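Side-chain contacts in AvrA (Salmonella typhimurium, PDB 6BE0), which probably transfers acetyl groups from acetyl-CoA to serine and threonine residues of target proteins, and binds inositol hexakisphosphate: residues A[64-67]-A[68-72]; A[74-77]-A[78-82]; A[90-93]-A[94-98]; A[101-104]-A[105-109]. One frame throughout, in Å; residues are numbered along the deposited sequence.

Contact 1 (A[64-67]-A[68-72]); sequences YEET and DLEMM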
loop_
_atom_site.group_PDB
_atom_site.type_symbol
_atom_site.label_atom_id
_atom_site.label_comp_id
_atom_site.label_asym_id
_atom_site.label_seq_id
_atom_site.Cartn_x
_atom_site.Cartn_y
_atom_site.Cartn_z
ATOM N N TYR A 64 -9.761 8.828 -9.606
ATOM C CA TYR A 64 -10.470 7.575 -9.358
ATOM C C TYR A 64 -10.664 7.303 -7.867
ATOM O O TYR A 64 -11.208 6.265 -7.490
ATOM C CB TYR A 64 -9.709 6.409 -9.993
ATOM C CG TYR A 64 -9.500 6.556 -11.482
ATOM C CD1 TYR A 64 -10.514 6.246 -12.378
ATOM C CD2 TYR A 64 -8.288 7.001 -11.993
ATOM C CE1 TYR A 64 -10.330 6.379 -13.739
ATOM C CE2 TYR A 64 -8.093 7.136 -13.355
ATOM C CZ TYR A 64 -9.117 6.821 -14.224
ATOM O OH TYR A 64 -8.930 6.952 -15.580
ATOM N N GLU A 65 -10.220 8.236 -7.027
ATOM C CA GLU A 65 -10.242 8.053 -5.576
ATOM C C GLU A 65 -11.636 7.733 -5.048
ATOM O O GLU A 65 -11.812 6.798 -4.270
ATOM C CB GLU A 65 -9.715 9.305 -4.869
ATOM C CG GLU A 65 -8.329 9.734 -5.305
ATOM C CD GLU A 65 -7.788 10.886 -4.486
ATOM O OE1 GLU A 65 -8.521 11.395 -3.611
ATOM O OE2 GLU A 65 -6.629 11.286 -4.723
ATOM N N GLU A 66 -12.618 8.521 -5.472
ATOM C CA GLU A 66 -13.986 8.375 -4.990
ATOM C C GLU A 66 -14.536 6.986 -5.295
ATOM O O GLU A 66 -15.203 6.379 -4.459
ATOM C CB GLU A 66 -14.888 9.445 -5.612
ATOM C CG GLU A 66 -16.358 9.329 -5.225
ATOM C CD GLU A 66 -16.568 9.316 -3.721
ATOM O OE1 GLU A 66 -16.213 10.316 -3.061
ATOM O OE2 GLU A 66 -17.086 8.305 -3.197
ATOM N N THR A 67 -14.250 6.480 -6.490
ATOM C CA THR A 67 -14.742 5.167 -6.890
ATOM C C THR A 67 -14.021 4.073 -6.106
ATOM O O THR A 67 -14.648 3.120 -5.644
ATOM C CB THR A 67 -14.568 4.926 -8.402
ATOM O OG1 THR A 67 -15.244 5.958 -9.132
ATOM C CG2 THR A 67 -15.139 3.567 -8.804
ATOM N N ASP A 68 -12.707 4.215 -5.953
ATOM C CA ASP A 68 -11.931 3.278 -5.146
ATOM C C ASP A 68 -12.507 3.181 -3.739
ATOM O O ASP A 68 -12.683 2.086 -3.209
ATOM C CB ASP A 68 -10.461 3.698 -5.076
ATOM C CG ASP A 68 -9.705 3.414 -6.362
ATOM O OD1 ASP A 68 -10.223 2.666 -7.220
ATOM O OD2 ASP A 68 -8.578 3.933 -6.505
ATOM N N LEU A 69 -12.807 4.333 -3.142
ATOM C CA LEU A 69 -13.387 4.371 -1.804
ATOM C C LEU A 69 -14.689 3.578 -1.755
ATOM O O LEU A 69 -14.900 2.775 -0.848
ATOM C CB LEU A 69 -13.644 5.813 -1.361
ATOM C CG LEU A 69 -14.149 5.962 0.078
ATOM C CD1 LEU A 69 -13.050 5.616 1.075
ATOM C CD2 LEU A 69 -14.685 7.363 0.332
ATOM N N GLU A 70 -15.555 3.808 -2.736
ATOM C CA GLU A 70 -16.850 3.137 -2.789
ATOM C C GLU A 70 -16.699 1.627 -2.953
ATOM O O GLU A 70 -17.447 0.853 -2.354
ATOM C CB GLU A 70 -17.695 3.698 -3.936
ATOM C CG GLU A 70 -18.169 5.128 -3.720
ATOM C CD GLU A 70 -18.933 5.679 -4.910
ATOM O OE1 GLU A 70 -19.609 4.889 -5.604
ATOM O OE2 GLU A 70 -18.855 6.902 -5.153
ATOM N N MET A 71 -15.729 1.215 -3.763
ATOM C CA MET A 71 -15.524 -0.198 -4.061
ATOM C C MET A 71 -14.755 -0.928 -2.962
ATOM O O MET A 71 -14.759 -2.158 -2.910
ATOM C CB MET A 71 -14.766 -0.358 -5.382
ATOM C CG MET A 71 -15.502 0.154 -6.609
ATOM S SD MET A 71 -17.159 -0.524 -6.795
ATOM C CE MET A 71 -16.815 -2.282 -6.774
ATOM N N MET A 72 -14.100 -0.171 -2.087
ATOM C CA MET A 72 -13.115 -0.744 -1.171
ATOM C C MET A 72 -13.674 -1.842 -0.258
ATOM O O MET A 72 -13.016 -2.862 -0.063
ATOM C CB MET A 72 -12.489 0.359 -0.314
ATOM C CG MET A 72 -11.167 -0.041 0.326
ATOM S SD MET A 72 -9.939 -0.592 -0.879
ATOM C CE MET A 72 -9.673 0.909 -1.814
#
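T67 lays its methyl CG2 alongside the side chain of M71, one turn further along helix 65-82. The two point the same way, with CG2 4.1 Å from M71 CG. M71 CG also lies 3.2 Å from T67 O, which accepts a backbone bond from M71 N at 2.9 Å. E66 and E70 meet one turn apart on an exposed flank. E66 bends at chi2 (55°) and E70 stays extended beyond CG. Their oxygens E66 OE2 and E70 OE2 come within 3.0 Å, with the carboxylate planes 44° apart. Such close like charges could raise the proton affinity of one acid. D68 folds against the start of the helix. Its CG sits anti to its own carbonyl carbon and 3.4 Å from Y64 O. That oxygen is taken by D68 N at 3.0 Å in a nearly straight bond. The D68 carboxylate is held from outside, by a salt bridge to R292 and a hydrogen bond from Y296 OH. Helix 287-300 covers the side of Y64, T67, D68 and M71. Y64 OH bonds E53 of helix 40-55. That helix also touches Y64 and M71, while L69 and M72 face strand 111-117.

Contact 2 (A[74-77]-A[78-82]); sequences FLVA and QANKK. With IHP (inositol hexakisphosphate), chain B.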
loop_
_atom_site.group_PDB
_atom_site.type_symbol
_atom_site.label_atom_id
_atom_site.label_comp_id
_atom_site.label_asym_id
_atom_site.label_seq_id
_atom_site.Cartn_x
_atom_site.Cartn_y
_atom_site.Cartn_z
ATOM N N PHE A 74 -15.919 -4.021 -0.827
ATOM C CA PHE A 74 -16.002 -5.234 -1.629
ATOM C C PHE A 74 -14.611 -5.760 -1.963
ATOM O O PHE A 74 -14.372 -6.967 -1.952
ATOM C CB PHE A 74 -16.782 -4.973 -2.917
ATOM C CG PHE A 74 -18.130 -4.352 -2.691
ATOM C CD1 PHE A 74 -19.191 -5.118 -2.242
ATOM C CD2 PHE A 74 -18.337 -3.006 -2.933
ATOM C CE1 PHE A 74 -20.431 -4.551 -2.034
ATOM C CE2 PHE A 74 -19.576 -2.434 -2.727
ATOM C CZ PHE A 74 -20.625 -3.209 -2.277
ATOM N N LEU A 75 -13.697 -4.845 -2.264
ATOM C CA LEU A 75 -12.333 -5.215 -2.619
ATOM C C LEU A 75 -11.611 -5.845 -1.434
ATOM O O LEU A 75 -10.820 -6.774 -1.595
ATOM C CB LEU A 75 -11.567 -3.989 -3.121
ATOM C CG LEU A 75 -12.051 -3.424 -4.460
ATOM C CD1 LEU A 75 -11.353 -2.111 -4.786
ATOM C CD2 LEU A 75 -11.830 -4.433 -5.578
ATOM N N VAL A 76 -11.894 -5.338 -0.240
ATOM C CA VAL A 76 -11.304 -5.878 0.976
ATOM C C VAL A 76 -11.903 -7.247 1.292
ATOM O O VAL A 76 -11.183 -8.178 1.657
ATOM C CB VAL A 76 -11.507 -4.917 2.166
ATOM C CG1 VAL A 76 -11.138 -5.585 3.490
ATOM C CG2 VAL A 76 -10.680 -3.658 1.962
ATOM N N ALA A 77 -13.220 -7.365 1.150
ATOM C CA ALA A 77 -13.899 -8.642 1.347
ATOM C C ALA A 77 -13.361 -9.687 0.370
ATOM O O ALA A 77 -13.189 -10.854 0.719
ATOM C CB ALA A 77 -15.399 -8.479 1.175
ATOM N N GLN A 78 -13.097 -9.249 -0.854
ATOM C CA GLN A 78 -12.544 -10.117 -1.886
ATOM C C GLN A 78 -11.151 -10.609 -1.506
ATOM O O GLN A 78 -10.835 -11.789 -1.652
ATOM C CB GLN A 78 -12.496 -9.380 -3.226
ATOM C CG GLN A 78 -11.822 -10.155 -4.342
ATOM C CD GLN A 78 -12.046 -9.526 -5.702
ATOM O OE1 GLN A 78 -12.892 -9.978 -6.476
ATOM N NE2 GLN A 78 -11.290 -8.474 -6.002
ATOM N N ALA A 79 -10.320 -9.694 -1.021
ATOM C CA ALA A 79 -8.946 -10.018 -0.660
ATOM C C ALA A 79 -8.896 -11.022 0.488
ATOM O O ALA A 79 -8.056 -11.922 0.503
ATOM C CB ALA A 79 -8.187 -8.752 -0.287
ATOM N N ASN A 80 -9.801 -10.864 1.448
ATOM C CA ASN A 80 -9.838 -11.741 2.611
ATOM C C ASN A 80 -10.257 -13.159 2.244
ATOM O O ASN A 80 -9.735 -14.130 2.794
ATOM C CB ASN A 80 -10.784 -11.178 3.672
ATOM C CG ASN A 80 -10.191 -9.996 4.416
ATOM O OD1 ASN A 80 -9.001 -9.980 4.732
ATOM N ND2 ASN A 80 -11.023 -8.999 4.699
ATOM N N LYS A 81 -11.204 -13.279 1.319
ATOM C CA LYS A 81 -11.646 -14.590 0.860
ATOM C C LYS A 81 -10.497 -15.292 0.144
ATOM O O LYS A 81 -10.256 -16.482 0.351
ATOM C CB LYS A 81 -12.859 -14.467 -0.064
ATOM C CG LYS A 81 -13.537 -15.795 -0.363
ATOM C CD LYS A 81 -14.871 -15.604 -1.065
ATOM C CE LYS A 81 -15.538 -16.940 -1.361
ATOM N NZ LYS A 81 -16.873 -16.772 -2.003
ATOM N N LYS A 82 -9.782 -14.545 -0.691
ATOM C CA LYS A 82 -8.628 -15.081 -1.402
ATOM C C LYS A 82 -7.511 -15.482 -0.436
ATOM O O LYS A 82 -6.863 -16.511 -0.627
ATOM C CB LYS A 82 -8.102 -14.061 -2.414
ATOM C CG LYS A 82 -6.927 -14.569 -3.237
ATOM C CD LYS A 82 -6.523 -13.594 -4.331
ATOM C CE LYS A 82 -5.419 -14.180 -5.199
ATOM N NZ LYS A 82 -5.136 -13.353 -6.405
HETATM C C1 IHP B . -0.527 -12.320 -7.921
HETATM C C2 IHP B . -0.829 -10.838 -7.734
HETATM C C3 IHP B . -0.341 -10.024 -8.920
HETATM C C4 IHP B . -0.903 -10.571 -10.216
HETATM C C5 IHP B . -0.386 -11.984 -10.409
HETATM C C6 IHP B . -0.890 -12.887 -9.292
HETATM O O11 IHP B . -1.195 -13.041 -6.901
HETATM P P1 IHP B . -0.336 -13.558 -5.660
HETATM O O21 IHP B . -1.138 -13.392 -4.389
HETATM O O31 IHP B . 0.947 -12.764 -5.526
HETATM O O41 IHP B . -0.010 -15.014 -5.860
HETATM O O12 IHP B . -2.246 -10.641 -7.527
HETATM P P2 IHP B . -2.771 -10.053 -6.154
HETATM O O22 IHP B . -2.219 -10.841 -4.990
HETATM O O32 IHP B . -2.350 -8.612 -5.994
HETATM O O42 IHP B . -4.281 -10.134 -6.121
HETATM O O13 IHP B . -0.702 -8.653 -8.748
HETATM P P3 IHP B . 0.440 -7.577 -8.469
HETATM O O23 IHP B . -0.051 -6.563 -7.465
HETATM O O33 IHP B . 1.687 -8.236 -7.928
HETATM O O43 IHP B . 0.780 -6.861 -9.750
HETATM O O14 IHP B . -0.582 -9.703 -11.319
HETATM P P4 IHP B . 0.895 -9.527 -11.941
HETATM O O24 IHP B . 1.171 -8.057 -12.161
HETATM O O34 IHP B . 1.964 -10.090 -11.032
HETATM O O44 IHP B . 0.967 -10.211 -13.279
HETATM O O15 IHP B . -0.765 -12.519 -11.678
HETATM P P5 IHP B . 0.201 -13.554 -12.388
HETATM O O25 IHP B . 1.198 -14.104 -11.391
HETATM O O35 IHP B . -0.620 -14.686 -12.954
HETATM O O45 IHP B . 0.958 -12.889 -13.512
HETATM O O16 IHP B . -2.298 -13.078 -9.407
HETATM P P6 IHP B . -2.876 -14.531 -9.364
HETATM O O26 IHP B . -4.320 -14.516 -9.791
HETATM O O36 IHP B . -2.093 -15.425 -10.290
HETATM O O46 IHP B . -2.798 -15.082 -7.961
HETATM O O HOH W 1 -9.359 -7.618 -3.629
#
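A water bridges L75 O and the Q78 side chain, which are three residues apart on helix 65-82. It donates to L75 O at 2.6 Å and accepts from Q78 NE2 at 3.2 Å. L75 O also accepts from A79 N, so two donors grip this carbonyl. Q78 reaches the water with CG anti to its backbone N (chi1 175°) and the chain extended. Its NE2 then passes 4.1 Å from L75 CD2 and makes a weak bond to E295. V76 and N80 lie side by side and point the same way. V76 CG1 rests 3.6 Å from N80 ND2. The amide is fixed from outside, since N80 OD1 takes the backbone N of L88. K82 stretches off the last turn in a fully extended chain. Its NZ makes weak bonds, both 3.3 Å, to O46 and O42 of inositol hexakisphosphate, which belong to two different phosphates. K238, H239, K263, K291 and K196 also bind this ligand. The helix packs by L75 and Q78 on helix 287-300, by L75 and A79 on helix 186-199, and by V76 on strand 88-91.

Contact 3 (A[90-93]-A[94-98]); sequences FVMS and VHELV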
loop_
_atom_site.group_PDB
_atom_site.type_symbol
_atom_site.label_atom_id
_atom_site.label_comp_id
_atom_site.label_asym_id
_atom_site.label_seq_id
_atom_site.Cartn_x
_atom_site.Cartn_y
_atom_site.Cartn_z
ATOM N N PHE A 90 -10.911 -2.440 6.675
ATOM C CA PHE A 90 -11.028 -1.106 6.105
ATOM C C PHE A 90 -11.589 -0.151 7.148
ATOM O O PHE A 90 -12.697 -0.347 7.649
ATOM C CB PHE A 90 -11.916 -1.122 4.859
ATOM C CG PHE A 90 -12.165 0.241 4.273
ATOM C CD1 PHE A 90 -11.108 1.082 3.967
ATOM C CD2 PHE A 90 -13.454 0.675 4.020
ATOM C CE1 PHE A 90 -11.335 2.335 3.427
ATOM C CE2 PHE A 90 -13.688 1.924 3.478
ATOM C CZ PHE A 90 -12.627 2.755 3.181
ATOM N N VAL A 91 -10.807 0.870 7.477
ATOM C CA VAL A 91 -11.210 1.876 8.452
ATOM C C VAL A 91 -11.246 3.238 7.771
ATOM O O VAL A 91 -10.479 3.497 6.845
ATOM C CB VAL A 91 -10.262 1.904 9.670
ATOM C CG1 VAL A 91 -10.360 0.595 10.440
ATOM C CG2 VAL A 91 -8.827 2.166 9.235
ATOM N N MET A 92 -12.139 4.103 8.236
ATOM C CA MET A 92 -12.462 5.327 7.519
ATOM C C MET A 92 -11.966 6.573 8.244
ATOM O O MET A 92 -12.348 7.693 7.904
ATOM C CB MET A 92 -13.973 5.397 7.302
ATOM C CG MET A 92 -14.556 4.061 6.860
ATOM S SD MET A 92 -16.224 4.169 6.188
ATOM C CE MET A 92 -15.887 4.933 4.596
ATOM N N SER A 93 -11.109 6.373 9.240
ATOM C CA SER A 93 -10.471 7.486 9.938
ATOM C C SER A 93 -9.315 6.990 10.796
ATOM O O SER A 93 -9.209 5.799 11.087
ATOM C CB SER A 93 -11.480 8.235 10.810
ATOM O OG SER A 93 -11.874 7.454 11.924
ATOM N N VAL A 94 -8.454 7.921 11.194
ATOM C CA VAL A 94 -7.337 7.619 12.081
ATOM C C VAL A 94 -7.841 7.098 13.423
ATOM O O VAL A 94 -7.243 6.203 14.016
ATOM C CB VAL A 94 -6.459 8.864 12.312
ATOM C CG1 VAL A 94 -5.344 8.575 13.313
ATOM C CG2 VAL A 94 -5.879 9.339 10.998
ATOM N N HIS A 95 -8.941 7.671 13.898
ATOM C CA HIS A 95 -9.520 7.257 15.168
ATOM C C HIS A 95 -10.018 5.816 15.082
ATOM O O HIS A 95 -9.824 5.020 16.002
ATOM C CB HIS A 95 -10.667 8.184 15.569
ATOM C CG HIS A 95 -11.331 7.789 16.851
ATOM N ND1 HIS A 95 -12.544 7.135 16.888
ATOM C CD2 HIS A 95 -10.942 7.937 18.138
ATOM C CE1 HIS A 95 -12.878 6.908 18.146
ATOM N NE2 HIS A 95 -11.924 7.385 18.924
ATOM N N GLU A 96 -10.664 5.491 13.969
ATOM C CA GLU A 96 -11.185 4.151 13.756
ATOM C C GLU A 96 -10.036 3.160 13.580
ATOM O O GLU A 96 -10.174 1.978 13.892
ATOM C CB GLU A 96 -12.110 4.126 12.538
ATOM C CG GLU A 96 -12.799 2.788 12.298
ATOM C CD GLU A 96 -13.738 2.819 11.105
ATOM O OE1 GLU A 96 -14.203 3.921 10.740
ATOM O OE2 GLU A 96 -14.011 1.744 10.533
ATOM N N LEU A 97 -8.902 3.648 13.084
ATOM C CA LEU A 97 -7.709 2.818 12.948
ATOM C C LEU A 97 -7.153 2.431 14.311
ATOM O O LEU A 97 -6.975 1.249 14.601
ATOM C CB LEU A 97 -6.628 3.545 12.142
ATOM C CG LEU A 97 -5.268 2.839 12.054
ATOM C CD1 LEU A 97 -5.324 1.677 11.072
ATOM C CD2 LEU A 97 -4.163 3.816 11.682
ATOM N N VAL A 98 -6.867 3.432 15.141
ATOM C CA VAL A 98 -6.181 3.190 16.406
ATOM C C VAL A 98 -7.062 2.409 17.375
ATOM O O VAL A 98 -6.564 1.605 18.162
ATOM C CB VAL A 98 -5.727 4.511 17.074
ATOM C CG1 VAL A 98 -4.675 5.201 16.220
ATOM C CG2 VAL A 98 -6.912 5.436 17.337
#
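The N-cap of helix 94-106 lies in this turn, where strand 88-91 passes into the helix of a beta-alpha-beta unit. S93 is the cap residue. Its OG accepts from E96 N at 3.1 Å, with an N-H...O angle of 157°. A chi1 of 70° puts OG between the S93 backbone N and carbonyl carbon, and from there it leans over the open first turn. OG also lies 3.4 Å from E96 CB. The main chain adds a second link, L97 N to S93 O at 3.0 Å. E96 answers with its own side chain. CG is anti to the backbone N and the chain runs out extended, back along the incoming strand. OE1 accepts a weak bond from M92 N at 3.3 Å. S93 N is further off, 4.2 Å from OE1, so this is not the reciprocal bond of a capping box. V91 slides past E96 in the opposite direction, with its CB 3.8 Å from E96 CG. V91 CG2 meets L97 CB at 3.9 Å and forms the apolar part of the turn. V91 and L97 both continue onto V116 of strand 111-117. F90 faces the other way, onto helix 65-82. V94 touches A161 of helix 151-164. The polar side of the turn thus supplies acceptors for two backbone N-H groups, one within the first turn and one just before it. The carboxylate of E96 near the positive end of the helix dipole would probably be stabilised as the anion.

Contact 4 (A[101-104]-A[105-109]); sequences IKET and RMEGV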
loop_
_atom_site.group_PDB
_atom_site.type_symbol
_atom_site.label_atom_id
_atom_site.label_comp_id
_atom_site.label_asym_id
_atom_site.label_seq_id
_atom_site.Cartn_x
_atom_site.Cartn_y
_atom_site.Cartn_z
ATOM N N ILE A 101 -6.850 -1.027 16.121
ATOM C CA ILE A 101 -5.567 -1.594 16.521
ATOM C C ILE A 101 -5.664 -2.098 17.960
ATOM O O ILE A 101 -5.132 -3.158 18.291
ATOM C CB ILE A 101 -4.418 -0.565 16.389
ATOM C CG1 ILE A 101 -4.093 -0.337 14.912
ATOM C CG2 ILE A 101 -3.161 -1.046 17.113
ATOM C CD1 ILE A 101 -3.170 0.838 14.646
ATOM N N LYS A 102 -6.351 -1.339 18.808
ATOM C CA LYS A 102 -6.557 -1.744 20.192
ATOM C C LYS A 102 -7.388 -3.021 20.258
ATOM O O LYS A 102 -7.050 -3.945 20.992
ATOM C CB LYS A 102 -7.243 -0.631 20.989
ATOM C CG LYS A 102 -7.214 -0.849 22.495
ATOM C CD LYS A 102 -7.878 0.292 23.244
ATOM C CE LYS A 102 -7.854 0.053 24.754
ATOM N NZ LYS A 102 -6.550 0.424 25.402
ATOM N N GLU A 103 -8.472 -3.069 19.487
ATOM C CA GLU A 103 -9.338 -4.245 19.457
ATOM C C GLU A 103 -8.569 -5.484 19.028
ATOM O O GLU A 103 -8.652 -6.532 19.667
ATOM C CB GLU A 103 -10.523 -4.032 18.507
ATOM C CG GLU A 103 -11.863 -3.828 19.196
ATOM C CD GLU A 103 -12.211 -4.961 20.143
ATOM O OE1 GLU A 103 -12.222 -4.727 21.370
ATOM O OE2 GLU A 103 -12.472 -6.083 19.663
ATOM N N THR A 104 -7.820 -5.354 17.939
ATOM C CA THR A 104 -7.099 -6.478 17.355
ATOM C C THR A 104 -6.093 -7.060 18.345
ATOM O O THR A 104 -5.938 -8.278 18.442
ATOM C CB THR A 104 -6.377 -6.053 16.063
ATOM O OG1 THR A 104 -7.339 -5.564 15.121
ATOM C CG2 THR A 104 -5.625 -7.220 15.444
ATOM N N ARG A 105 -5.417 -6.187 19.081
ATOM C CA ARG A 105 -4.480 -6.624 20.109
ATOM C C ARG A 105 -5.216 -7.356 21.229
ATOM O O ARG A 105 -4.751 -8.385 21.718
ATOM C CB ARG A 105 -3.711 -5.431 20.683
ATOM C CG ARG A 105 -2.619 -5.818 21.671
ATOM C CD ARG A 105 -2.103 -4.613 22.447
ATOM N NE ARG A 105 -1.353 -5.020 23.634
ATOM C CZ ARG A 105 -1.906 -5.342 24.800
ATOM N NH1 ARG A 105 -3.226 -5.305 24.953
ATOM N NH2 ARG A 105 -1.141 -5.703 25.821
ATOM N N MET A 106 -6.363 -6.814 21.627
ATOM C CA MET A 106 -7.156 -7.378 22.714
ATOM C C MET A 106 -7.638 -8.790 22.400
ATOM O O MET A 106 -7.703 -9.641 23.286
ATOM C CB MET A 106 -8.362 -6.485 23.008
ATOM C CG MET A 106 -8.018 -5.189 23.715
ATOM S SD MET A 106 -7.673 -5.416 25.467
ATOM C CE MET A 106 -9.310 -5.794 26.090
ATOM N N GLU A 107 -7.975 -9.033 21.138
ATOM C CA GLU A 107 -8.543 -10.313 20.733
ATOM C C GLU A 107 -7.482 -11.395 20.563
ATOM O O GLU A 107 -7.807 -12.552 20.303
ATOM C CB GLU A 107 -9.328 -10.148 19.432
ATOM C CG GLU A 107 -10.558 -9.268 19.573
ATOM C CD GLU A 107 -11.381 -9.208 18.303
ATOM O OE1 GLU A 107 -11.027 -9.904 17.328
ATOM O OE2 GLU A 107 -12.384 -8.465 18.280
ATOM N N GLY A 108 -6.217 -11.017 20.708
ATOM C CA GLY A 108 -5.125 -11.973 20.661
ATOM C C GLY A 108 -4.566 -12.178 19.268
ATOM O O GLY A 108 -3.677 -13.008 19.069
ATOM N N VAL A 109 -5.088 -11.430 18.300
ATOM C CA VAL A 109 -4.574 -11.483 16.936
ATOM C C VAL A 109 -3.151 -10.937 16.916
ATOM O O VAL A 109 -2.834 -9.982 17.625
ATOM C CB VAL A 109 -5.466 -10.690 15.964
ATOM C CG1 VAL A 109 -4.875 -10.683 14.557
ATOM C CG2 VAL A 109 -6.871 -11.274 15.949
#
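T104 and V109 make the tight part of this contact, while E103 and E107 make its open side. T104 CG2 is anti to the backbone N, and this brings the methyl 3.5 Å from V109 CB and 3.7 Å from V109 CG1. T104 O accepts a weak, bent bond from V109 N at 3.3 Å. T104 OG1 turns back to S100 O. The T104 side chain also touches A112 and F114 of strand 111-117, so this residue faces the sheet. On the exposed side, E103 and E107 stand one turn apart. Their carboxylate planes are 70° apart, and E103 OE2 lies 2.8 Å from E107 OE2. Two acid oxygens this close suggest that one group is protonated, though which one is not settled. E103 gets there with a chi1 of -108°, away from the staggered values, and a bend at chi2. M106 lies on the exposed side too, curling so that its CG is 3.1 Å from K102 O. After this turn G108 takes a positive phi of 90°, and G108 N bonds R105 O at 3.2 Å. With V109 N on T104 O, this is a Schellman motif. The apolar T104-V109 contact is the one that commonly accompanies it at the C-terminal end of a helix.

The four contacts follow one another along the chain in numerical order. Contacts 1 and 2 both lie on helix 65-82, with centres 15 Å apart. Contact 1 is near its start and contact 2 at its end, beside inositol hexakisphosphate. Contacts 3 and 4 bracket helix 94-106, one at its N-cap and one at its Schellman end, 14 Å apart. Strand 88-91 joins the two helices. F90 of contact 3 packs on L69 and M72 of contact 1 and on V76 of contact 2. Contact 4 touches neither contact 1 nor contact 2; its nearest atoms are about 16 and 11 Å from theirs. One helix thus leads to the ligand, and the other crosses over between neighbouring strands 88-91 and 111-117.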